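PDB 4ECG: putative iron-regulated protein A from Parabacteroides distasonis ATCC 8503, which binds calcium ions and, as an imelysin-like protein of the M75 peptidase family, is a putative metalloendopeptidase, perhaps linked to iron regulation. Local coordinates for residues A[203-215]-A[219-232]. Numbering follows the deposited sequence.
Sequences DVPSSYAEAMKKH and AYSIGNVYQAIELM. With CA (calcium ion), chain C.
Tyr-220 reaches from the turn before helix 225-232 into the loop 203-207, where its OH donates a hydrogen bond to Ser-206 O (2.6 Å), approaching at a C=O...O angle of 130° and somewhat tilted from the carbonyl plane. One face of its ring is covered by Tyr-208 CD1, 3.6 Å above the plane; with the ring planes at 58°, the pair is an oblique contact. Ala-211 CB and Asp-203 O meet the same ring at its edge, while Pro-205 CD lies 3.3 Å from Tyr-220 OH. A leucine in place of Tyr-220 would probably leave Ser-206 O without this donor and uncover Tyr-208.

Packing is tightest beyond the Tyr-208 ring, where Ile-222 CD1 presses on Met-212 CG at 3.4 Å, closer than usual for two carbons. Ile-222 CG1 stands anti to the carbonyl carbon, which also brings CD1 near Tyr-208 OH. The bent selenomethionine Met-212 carries CE on to Ala-228 O and Met-232 CG. At the helix end, Val-225 CB makes a CH-pi contact over the His-215 ring, 3.8 Å from its centroid and nearly along the normal.

The turn's other side is solvent-facing: Ser-221 O and Gln-227 OE1 hold a calcium ion whose remaining five ligands are waters.

The axes of the short segments 208-214 and 225-232, joined by the calcium-binding loop, come within 9.6 Å, their N-to-C directions 124° apart, within the mostly helical imelysin fold. Helix 29-68 flanks them through Val-40, Met-32 and Phe-39, and Ser-33 bonds His-215 NE2; Tyr-208 and Tyr-220 also touch helix 98-101.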
ATOM      1  N   ASP A 203       1.161 -22.373   3.156  1.00 73.77           N
ATOM      2  CA  ASP A 203       0.624 -21.077   3.629  1.00 74.86           C
ATOM      3  C   ASP A 203      -0.666 -20.561   2.886  1.00 67.58           C
ATOM      4  O   ASP A 203      -1.479 -19.831   3.439  1.00 57.83           O
ATOM      5  CB  ASP A 203       1.682 -19.976   3.440  1.00 79.21           C
ATOM      6  CG  ASP A 203       2.968 -20.207   4.214  1.00 83.33           C
ATOM      7  OD1 ASP A 203       3.009 -20.928   5.234  1.00 81.08           O
ATOM      8  OD2 ASP A 203       3.946 -19.574   3.781  1.00 80.60           O
ATOM      9  N   VAL A 204      -0.784 -20.882   1.605  1.00 67.60           N
ATOM     10  CA  VAL A 204      -1.901 -20.432   0.778  1.00 64.29           C
ATOM     11  C   VAL A 204      -2.374 -21.594  -0.082  1.00 66.71           C
ATOM     12  O   VAL A 204      -2.065 -21.669  -1.276  1.00 64.08           O
ATOM     13  CB  VAL A 204      -1.495 -19.263  -0.149  1.00 63.53           C
ATOM     14  CG1 VAL A 204      -2.692 -18.855  -0.995  1.00 54.91           C
ATOM     15  CG2 VAL A 204      -0.918 -18.107   0.665  1.00 56.61           C
ATOM     16  N   PRO A 205      -3.111 -22.532   0.535  1.00 69.78           N
ATOM     17  CA  PRO A 205      -3.506 -23.717  -0.205  1.00 69.24           C
ATOM     18  C   PRO A 205      -4.598 -23.479  -1.214  1.00 65.34           C
ATOM     19  O   PRO A 205      -4.524 -23.999  -2.291  1.00 64.19           O
ATOM     20  CB  PRO A 205      -3.994 -24.681   0.893  1.00 73.21           C
ATOM     21  CG  PRO A 205      -4.297 -23.822   2.085  1.00 72.16           C
ATOM     22  CD  PRO A 205      -3.366 -22.655   1.985  1.00 70.07           C
ATOM     23  N   SER A 206      -5.614 -22.721  -0.840  1.00 67.69           N
ATOM     24  CA  SER A 206      -6.836 -22.573  -1.648  1.00 64.99           C
ATOM     25  C   SER A 206      -7.173 -21.073  -1.869  1.00 59.14           C
ATOM     26  O   SER A 206      -6.512 -20.182  -1.371  1.00 56.32           O
ATOM     27  CB  SER A 206      -7.991 -23.321  -0.981  1.00 63.46           C
ATOM     28  OG  SER A 206      -8.281 -22.780   0.301  1.00 64.82           O
ATOM     29  N   SER A 207      -8.197 -20.804  -2.640  1.00 60.79           N
ATOM     30  CA  SER A 207      -8.538 -19.434  -2.972  1.00 59.80           C
ATOM     31  C   SER A 207      -8.880 -18.601  -1.735  1.00 56.53           C
ATOM     32  O   SER A 207      -9.686 -19.007  -0.931  1.00 58.23           O
ATOM     33  CB  SER A 207      -9.718 -19.435  -3.941  1.00 60.13           C
ATOM     34  OG  SER A 207     -10.227 -18.127  -4.114  1.00 61.35           O
ATOM     35  N   TYR A 208      -8.264 -17.436  -1.590  1.00 53.80           N
ATOM     36  CA  TYR A 208      -8.536 -16.607  -0.421  1.00 51.47           C
ATOM     37  C   TYR A 208      -9.839 -15.928  -0.647  1.00 52.76           C
ATOM     38  O   TYR A 208     -10.560 -15.723   0.307  1.00 53.76           O
ATOM     39  CB  TYR A 208      -7.422 -15.579  -0.117  1.00 51.45           C
ATOM     40  CG  TYR A 208      -7.526 -15.005   1.291  1.00 50.40           C
ATOM     41  CD1 TYR A 208      -7.018 -15.687   2.371  1.00 47.92           C
ATOM     42  CD2 TYR A 208      -8.186 -13.787   1.523  1.00 50.33           C
ATOM     43  CE1 TYR A 208      -7.145 -15.166   3.659  1.00 49.51           C
ATOM     44  CE2 TYR A 208      -8.318 -13.248   2.806  1.00 49.20           C
ATOM     45  CZ  TYR A 208      -7.797 -13.946   3.882  1.00 50.90           C
ATOM     46  OH  TYR A 208      -7.943 -13.425   5.179  1.00 53.56           O
ATOM     47  N   ALA A 209     -10.137 -15.580  -1.909  1.00 54.21           N
ATOM     48  CA  ALA A 209     -11.390 -14.909  -2.233  1.00 57.66           C
ATOM     49  C   ALA A 209     -12.557 -15.799  -1.834  1.00 56.56           C
ATOM     50  O   ALA A 209     -13.562 -15.313  -1.289  1.00 58.02           O
ATOM     51  CB  ALA A 209     -11.486 -14.545  -3.727  1.00 54.60           C
ATOM     52  N   GLU A 210     -12.442 -17.085  -2.123  1.00 58.88           N
ATOM     53  CA  GLU A 210     -13.514 -18.012  -1.837  1.00 60.76           C
ATOM     54  C   GLU A 210     -13.655 -18.217  -0.333  1.00 60.99           C
ATOM     55  O   GLU A 210     -14.768 -18.191   0.198  1.00 64.26           O
ATOM     56  CB  GLU A 210     -13.302 -19.343  -2.566  1.00 70.85           C
ATOM     57  CG  GLU A 210     -13.534 -19.284  -4.086  1.00 80.47           C
ATOM     58  CD  GLU A 210     -14.940 -18.783  -4.508  1.00 97.15           C
ATOM     59  OE1 GLU A 210     -15.985 -19.220  -3.904  1.00100.74           O
ATOM     60  OE2 GLU A 210     -14.992 -17.948  -5.462  1.00 97.03           O
ATOM     61  N   ALA A 211     -12.541 -18.395   0.375  1.00 59.24           N
ATOM     62  CA  ALA A 211     -12.612 -18.556   1.826  1.00 57.61           C
ATOM     63  C   ALA A 211     -13.249 -17.318   2.429  1.00 58.84           C
ATOM     64  O   ALA A 211     -14.100 -17.431   3.339  1.00 55.03           O
ATOM     65  CB  ALA A 211     -11.247 -18.774   2.414  1.00 54.53           C
HETATM   66  N   MSE A 212     -12.895 -16.125   1.922  1.00 55.42           N
HETATM   67  CA  MSE A 212     -13.594 -14.931   2.424  1.00 55.61           C
HETATM   68  C   MSE A 212     -15.091 -14.909   2.067  1.00 61.47           C
HETATM   69  O   MSE A 212     -15.914 -14.564   2.939  1.00 59.64           O
HETATM   70  CB  MSE A 212     -12.910 -13.615   2.071  1.00 54.54           C
HETATM   71  CG  MSE A 212     -12.306 -12.892   3.307  1.00 54.48           C
HETATM   72 SE   MSE A 212     -11.895 -11.160   2.798  0.75 61.25          SE
HETATM   73  CE  MSE A 212     -12.873 -10.292   4.169  1.00 62.98           C
ATOM     74  N   LYS A 213     -15.471 -15.267   0.831  1.00 61.63           N
ATOM     75  CA  LYS A 213     -16.900 -15.248   0.475  1.00 63.56           C
ATOM     76  C   LYS A 213     -17.687 -16.290   1.288  1.00 65.28           C
ATOM     77  O   LYS A 213     -18.761 -15.988   1.763  1.00 62.64           O
ATOM     78  CB  LYS A 213     -17.126 -15.335  -1.049  1.00 64.73           C
ATOM     79  CG  LYS A 213     -16.725 -14.015  -1.758  1.00 64.86           C
ATOM     80  CD  LYS A 213     -17.123 -13.869  -3.226  1.00 68.31           C
ATOM     81  CE  LYS A 213     -16.340 -14.797  -4.132  1.00 69.74           C
ATOM     82  NZ  LYS A 213     -16.011 -14.145  -5.411  1.00 72.41           N
ATOM     83  N   LYS A 214     -17.125 -17.478   1.515  1.00 65.72           N
ATOM     84  CA  LYS A 214     -17.833 -18.525   2.264  1.00 69.06           C
ATOM     85  C   LYS A 214     -17.896 -18.270   3.786  1.00 64.50           C
ATOM     86  O   LYS A 214     -18.849 -18.650   4.435  1.00 60.24           O
ATOM     87  CB  LYS A 214     -17.200 -19.904   1.985  1.00 77.93           C
ATOM     88  CG  LYS A 214     -17.653 -20.527   0.659  1.00 87.79           C
ATOM     89  CD  LYS A 214     -16.580 -21.399   0.007  1.00 95.88           C
ATOM     90  CE  LYS A 214     -16.203 -22.587   0.876  1.00100.85           C
ATOM     91  NZ  LYS A 214     -15.503 -23.617   0.057  1.00103.99           N
ATOM     92  N   HIS A 215     -16.848 -17.651   4.328  1.00 64.34           N
ATOM     93  CA  HIS A 215     -16.682 -17.355   5.764  1.00 60.92           C
ATOM     94  C   HIS A 215     -17.275 -18.392   6.686  1.00 61.64           C
ATOM     95  O   HIS A 215     -18.052 -18.089   7.589  1.00 57.76           O
ATOM     96  CB  HIS A 215     -17.202 -15.951   6.078  1.00 61.10           C
ATOM     97  CG  HIS A 215     -18.606 -15.683   5.589  1.00 63.91           C
ATOM     98  ND1 HIS A 215     -19.684 -16.313   6.097  1.00 64.28           N
ATOM     99  CD2 HIS A 215     -19.084 -14.794   4.606  1.00 61.90           C
ATOM    100  CE1 HIS A 215     -20.795 -15.860   5.475  1.00 67.26           C
ATOM    101  NE2 HIS A 215     -20.419 -14.932   4.559  1.00 64.87           N
ATOM    102  N   ALA A 219     -11.327 -22.449   5.642  1.00 65.92           N
ATOM    103  CA  ALA A 219      -9.924 -22.046   5.370  1.00 64.18           C
ATOM    104  C   ALA A 219      -9.564 -20.665   5.966  1.00 60.97           C
ATOM    105  O   ALA A 219     -10.423 -19.739   6.060  1.00 59.74           O
ATOM    106  CB  ALA A 219      -9.630 -22.078   3.860  1.00 60.60           C
ATOM    107  N   TYR A 220      -8.301 -20.550   6.380  1.00 55.89           N
ATOM    108  CA  TYR A 220      -7.718 -19.289   6.851  1.00 54.44           C
ATOM    109  C   TYR A 220      -8.379 -18.679   8.127  1.00 56.66           C
ATOM    110  O   TYR A 220      -8.202 -17.503   8.425  1.00 50.89           O
ATOM    111  CB  TYR A 220      -7.701 -18.268   5.698  1.00 55.57           C
ATOM    112  CG  TYR A 220      -7.052 -18.774   4.405  1.00 56.69           C
ATOM    113  CD1 TYR A 220      -5.679 -18.872   4.286  1.00 56.87           C
ATOM    114  CD2 TYR A 220      -7.814 -19.150   3.318  1.00 57.25           C
ATOM    115  CE1 TYR A 220      -5.074 -19.340   3.124  1.00 55.13           C
ATOM    116  CE2 TYR A 220      -7.228 -19.600   2.143  1.00 58.19           C
ATOM    117  CZ  TYR A 220      -5.840 -19.700   2.056  1.00 58.05           C
ATOM    118  OH  TYR A 220      -5.220 -20.136   0.888  1.00 56.29           O
ATOM    119  N   SER A 221      -9.134 -19.474   8.884  1.00 59.21           N
ATOM    120  CA  SER A 221      -9.695 -19.010  10.163  1.00 65.22           C
ATOM    121  C   SER A 221     -10.684 -17.850   9.993  1.00 61.34           C
ATOM    122  O   SER A 221     -10.825 -17.014  10.884  1.00 57.11           O
ATOM    123  CB  SER A 221      -8.565 -18.595  11.154  1.00 66.89           C
ATOM    124  OG  SER A 221      -7.775 -19.700  11.493  1.00 66.17           O
ATOM    125  N   ILE A 222     -11.357 -17.795   8.847  1.00 62.26           N
ATOM    126  CA  ILE A 222     -12.448 -16.845   8.676  1.00 59.99           C
ATOM    127  C   ILE A 222     -13.693 -17.635   9.013  1.00 57.95           C
ATOM    128  O   ILE A 222     -14.152 -18.415   8.192  1.00 59.01           O
ATOM    129  CB  ILE A 222     -12.541 -16.273   7.253  1.00 57.02           C
ATOM    130  CG1 ILE A 222     -11.155 -15.774   6.819  1.00 54.02           C
ATOM    131  CG2 ILE A 222     -13.652 -15.206   7.248  1.00 51.82           C
ATOM    132  CD1 ILE A 222     -11.080 -15.249   5.401  1.00 52.35           C
ATOM    133  N   GLY A 223     -14.197 -17.453  10.233  1.00 60.06           N
ATOM    134  CA  GLY A 223     -15.103 -18.439  10.874  1.00 61.27           C
ATOM    135  C   GLY A 223     -16.578 -18.144  10.694  1.00 63.07           C
ATOM    136  O   GLY A 223     -17.427 -19.028  10.811  1.00 59.44           O
ATOM    137  N   ASN A 224     -16.886 -16.878  10.425  1.00 64.55           N
ATOM    138  CA  ASN A 224     -18.251 -16.443  10.194  1.00 62.72           C
ATOM    139  C   ASN A 224     -18.212 -15.043   9.636  1.00 61.20           C
ATOM    140  O   ASN A 224     -17.136 -14.442   9.523  1.00 61.18           O
ATOM    141  CB  ASN A 224     -19.091 -16.531  11.460  1.00 63.50           C
ATOM    142  CG  ASN A 224     -18.632 -15.579  12.534  1.00 60.80           C
ATOM    143  OD1 ASN A 224     -18.530 -14.394  12.318  1.00 62.81           O
ATOM    144  ND2 ASN A 224     -18.406 -16.092  13.702  1.00 61.02           N
ATOM    145  N   VAL A 225     -19.372 -14.519   9.259  1.00 62.19           N
ATOM    146  CA  VAL A 225     -19.418 -13.290   8.469  1.00 57.35           C
ATOM    147  C   VAL A 225     -18.940 -12.090   9.274  1.00 56.93           C
ATOM    148  O   VAL A 225     -18.392 -11.137   8.699  1.00 57.51           O
ATOM    149  CB  VAL A 225     -20.806 -13.002   7.865  1.00 57.37           C
ATOM    150  CG1 VAL A 225     -21.823 -12.623   8.947  1.00 58.36           C
ATOM    151  CG2 VAL A 225     -20.683 -11.915   6.794  1.00 54.33           C
ATOM    152  N   TYR A 226     -19.167 -12.118  10.586  1.00 55.67           N
ATOM    153  CA  TYR A 226     -18.681 -11.053  11.462  1.00 55.43           C
ATOM    154  C   TYR A 226     -17.159 -11.017  11.460  1.00 54.35           C
ATOM    155  O   TYR A 226     -16.557  -9.957  11.528  1.00 57.52           O
ATOM    156  CB  TYR A 226     -19.192 -11.211  12.904  1.00 59.90           C
ATOM    157  CG  TYR A 226     -20.708 -11.159  13.099  1.00 63.78           C
ATOM    158  CD1 TYR A 226     -21.372  -9.934  13.216  1.00 66.22           C
ATOM    159  CD2 TYR A 226     -21.468 -12.327  13.183  1.00 65.21           C
ATOM    160  CE1 TYR A 226     -22.751  -9.868  13.390  1.00 66.87           C
ATOM    161  CE2 TYR A 226     -22.847 -12.272  13.361  1.00 68.85           C
ATOM    162  CZ  TYR A 226     -23.478 -11.038  13.466  1.00 67.81           C
ATOM    163  OH  TYR A 226     -24.829 -10.951  13.658  1.00 66.77           O
ATOM    164  N   GLN A 227     -16.526 -12.172  11.397  1.00 50.47           N
ATOM    165  CA  GLN A 227     -15.103 -12.183  11.315  1.00 51.31           C
ATOM    166  C   GLN A 227     -14.578 -11.612  10.029  1.00 49.50           C
ATOM    167  O   GLN A 227     -13.552 -10.956  10.037  1.00 49.33           O
ATOM    168  CB  GLN A 227     -14.572 -13.603  11.533  1.00 54.50           C
ATOM    169  CG  GLN A 227     -14.812 -14.077  12.970  1.00 54.92           C
ATOM    170  CD  GLN A 227     -14.145 -15.402  13.283  1.00 53.15           C
ATOM    171  OE1 GLN A 227     -13.165 -15.806  12.646  1.00 53.67           O
ATOM    172  NE2 GLN A 227     -14.660 -16.066  14.275  1.00 50.03           N
ATOM    173  N   ALA A 228     -15.289 -11.843   8.934  1.00 52.44           N
ATOM    174  CA  ALA A 228     -14.905 -11.318   7.614  1.00 53.42           C
ATOM    175  C   ALA A 228     -14.974  -9.786   7.562  1.00 54.10           C
ATOM    176  O   ALA A 228     -14.051  -9.156   7.127  1.00 49.84           O
ATOM    177  CB  ALA A 228     -15.760 -11.946   6.505  1.00 51.50           C
ATOM    178  N   ILE A 229     -16.073  -9.199   8.014  1.00 57.05           N
ATOM    179  CA  ILE A 229     -16.183  -7.742   8.152  1.00 55.95           C
ATOM    180  C   ILE A 229     -15.127  -7.170   9.101  1.00 54.06           C
ATOM    181  O   ILE A 229     -14.564  -6.138   8.817  1.00 52.82           O
ATOM    182  CB  ILE A 229     -17.595  -7.305   8.688  1.00 59.61           C
ATOM    183  CG1 ILE A 229     -18.731  -7.564   7.679  1.00 61.41           C
ATOM    184  CG2 ILE A 229     -17.627  -5.824   9.013  1.00 56.46           C
ATOM    185  CD1 ILE A 229     -18.686  -6.604   6.526  1.00 63.73           C
ATOM    186  N   GLU A 230     -14.923  -7.790  10.262  1.00 56.37           N
ATOM    187  CA  GLU A 230     -13.880  -7.338  11.251  1.00 56.82           C
ATOM    188  C   GLU A 230     -12.504  -7.348  10.575  1.00 54.22           C
ATOM    189  O   GLU A 230     -11.712  -6.444  10.784  1.00 56.00           O
ATOM    190  CB  GLU A 230     -13.862  -8.217  12.532  1.00 59.99           C
ATOM    191  CG  GLU A 230     -12.892  -7.773  13.661  1.00 67.20           C
ATOM    192  CD  GLU A 230     -12.824  -8.750  14.861  1.00 70.28           C
ATOM    193  OE1 GLU A 230     -13.297  -9.915  14.733  1.00 72.87           O
ATOM    194  OE2 GLU A 230     -12.325  -8.352  15.950  1.00 66.51           O
ATOM    195  N   LEU A 231     -12.259  -8.339   9.717  1.00 52.41           N
ATOM    196  CA  LEU A 231     -10.987  -8.438   8.989  1.00 50.14           C
ATOM    197  C   LEU A 231     -10.773  -7.228   8.086  1.00 50.39           C
ATOM    198  O   LEU A 231      -9.661  -6.666   8.022  1.00 49.02           O
ATOM    199  CB  LEU A 231     -10.955  -9.732   8.163  1.00 52.32           C
ATOM    200  CG  LEU A 231      -9.630 -10.296   7.693  1.00 52.09           C
ATOM    201  CD1 LEU A 231      -8.696 -10.516   8.874  1.00 52.53           C
ATOM    202  CD2 LEU A 231      -9.900 -11.568   6.934  1.00 50.89           C
HETATM  203  N   MSE A 232     -11.834  -6.808   7.395  1.00 46.45           N
HETATM  204  CA  MSE A 232     -11.733  -5.678   6.454  1.00 45.76           C
HETATM  205  C   MSE A 232     -11.321  -4.442   7.225  1.00 48.58           C
HETATM  206  O   MSE A 232     -10.544  -3.657   6.719  1.00 49.27           O
HETATM  207  CB  MSE A 232     -13.067  -5.370   5.742  1.00 46.61           C
HETATM  208  CG  MSE A 232     -13.583  -6.430   4.720  1.00 47.89           C
HETATM  209 SE   MSE A 232     -15.396  -6.121   4.144  0.75 46.19          SE
HETATM  210  CE  MSE A 232     -15.132  -4.445   3.237  1.00 43.62           C
TER
HETATM  211 CA    CA C 501     -10.952 -15.765  12.865  1.00 55.07          CA
HETATM  212  O   HOH W   1     -11.018 -18.314  13.423  1.00 50.37           O
HETATM  213  O   HOH W   2     -11.011 -15.934  15.190  1.00 50.89           O
HETATM  214  O   HOH W   3      -8.544 -15.719  13.225  1.00 56.95           O
HETATM  215  O   HOH W   4     -11.353 -13.619  13.728  1.00 46.71           O
HETATM  216  O   HOH W   5     -10.530 -14.042  10.892  1.00 47.68           O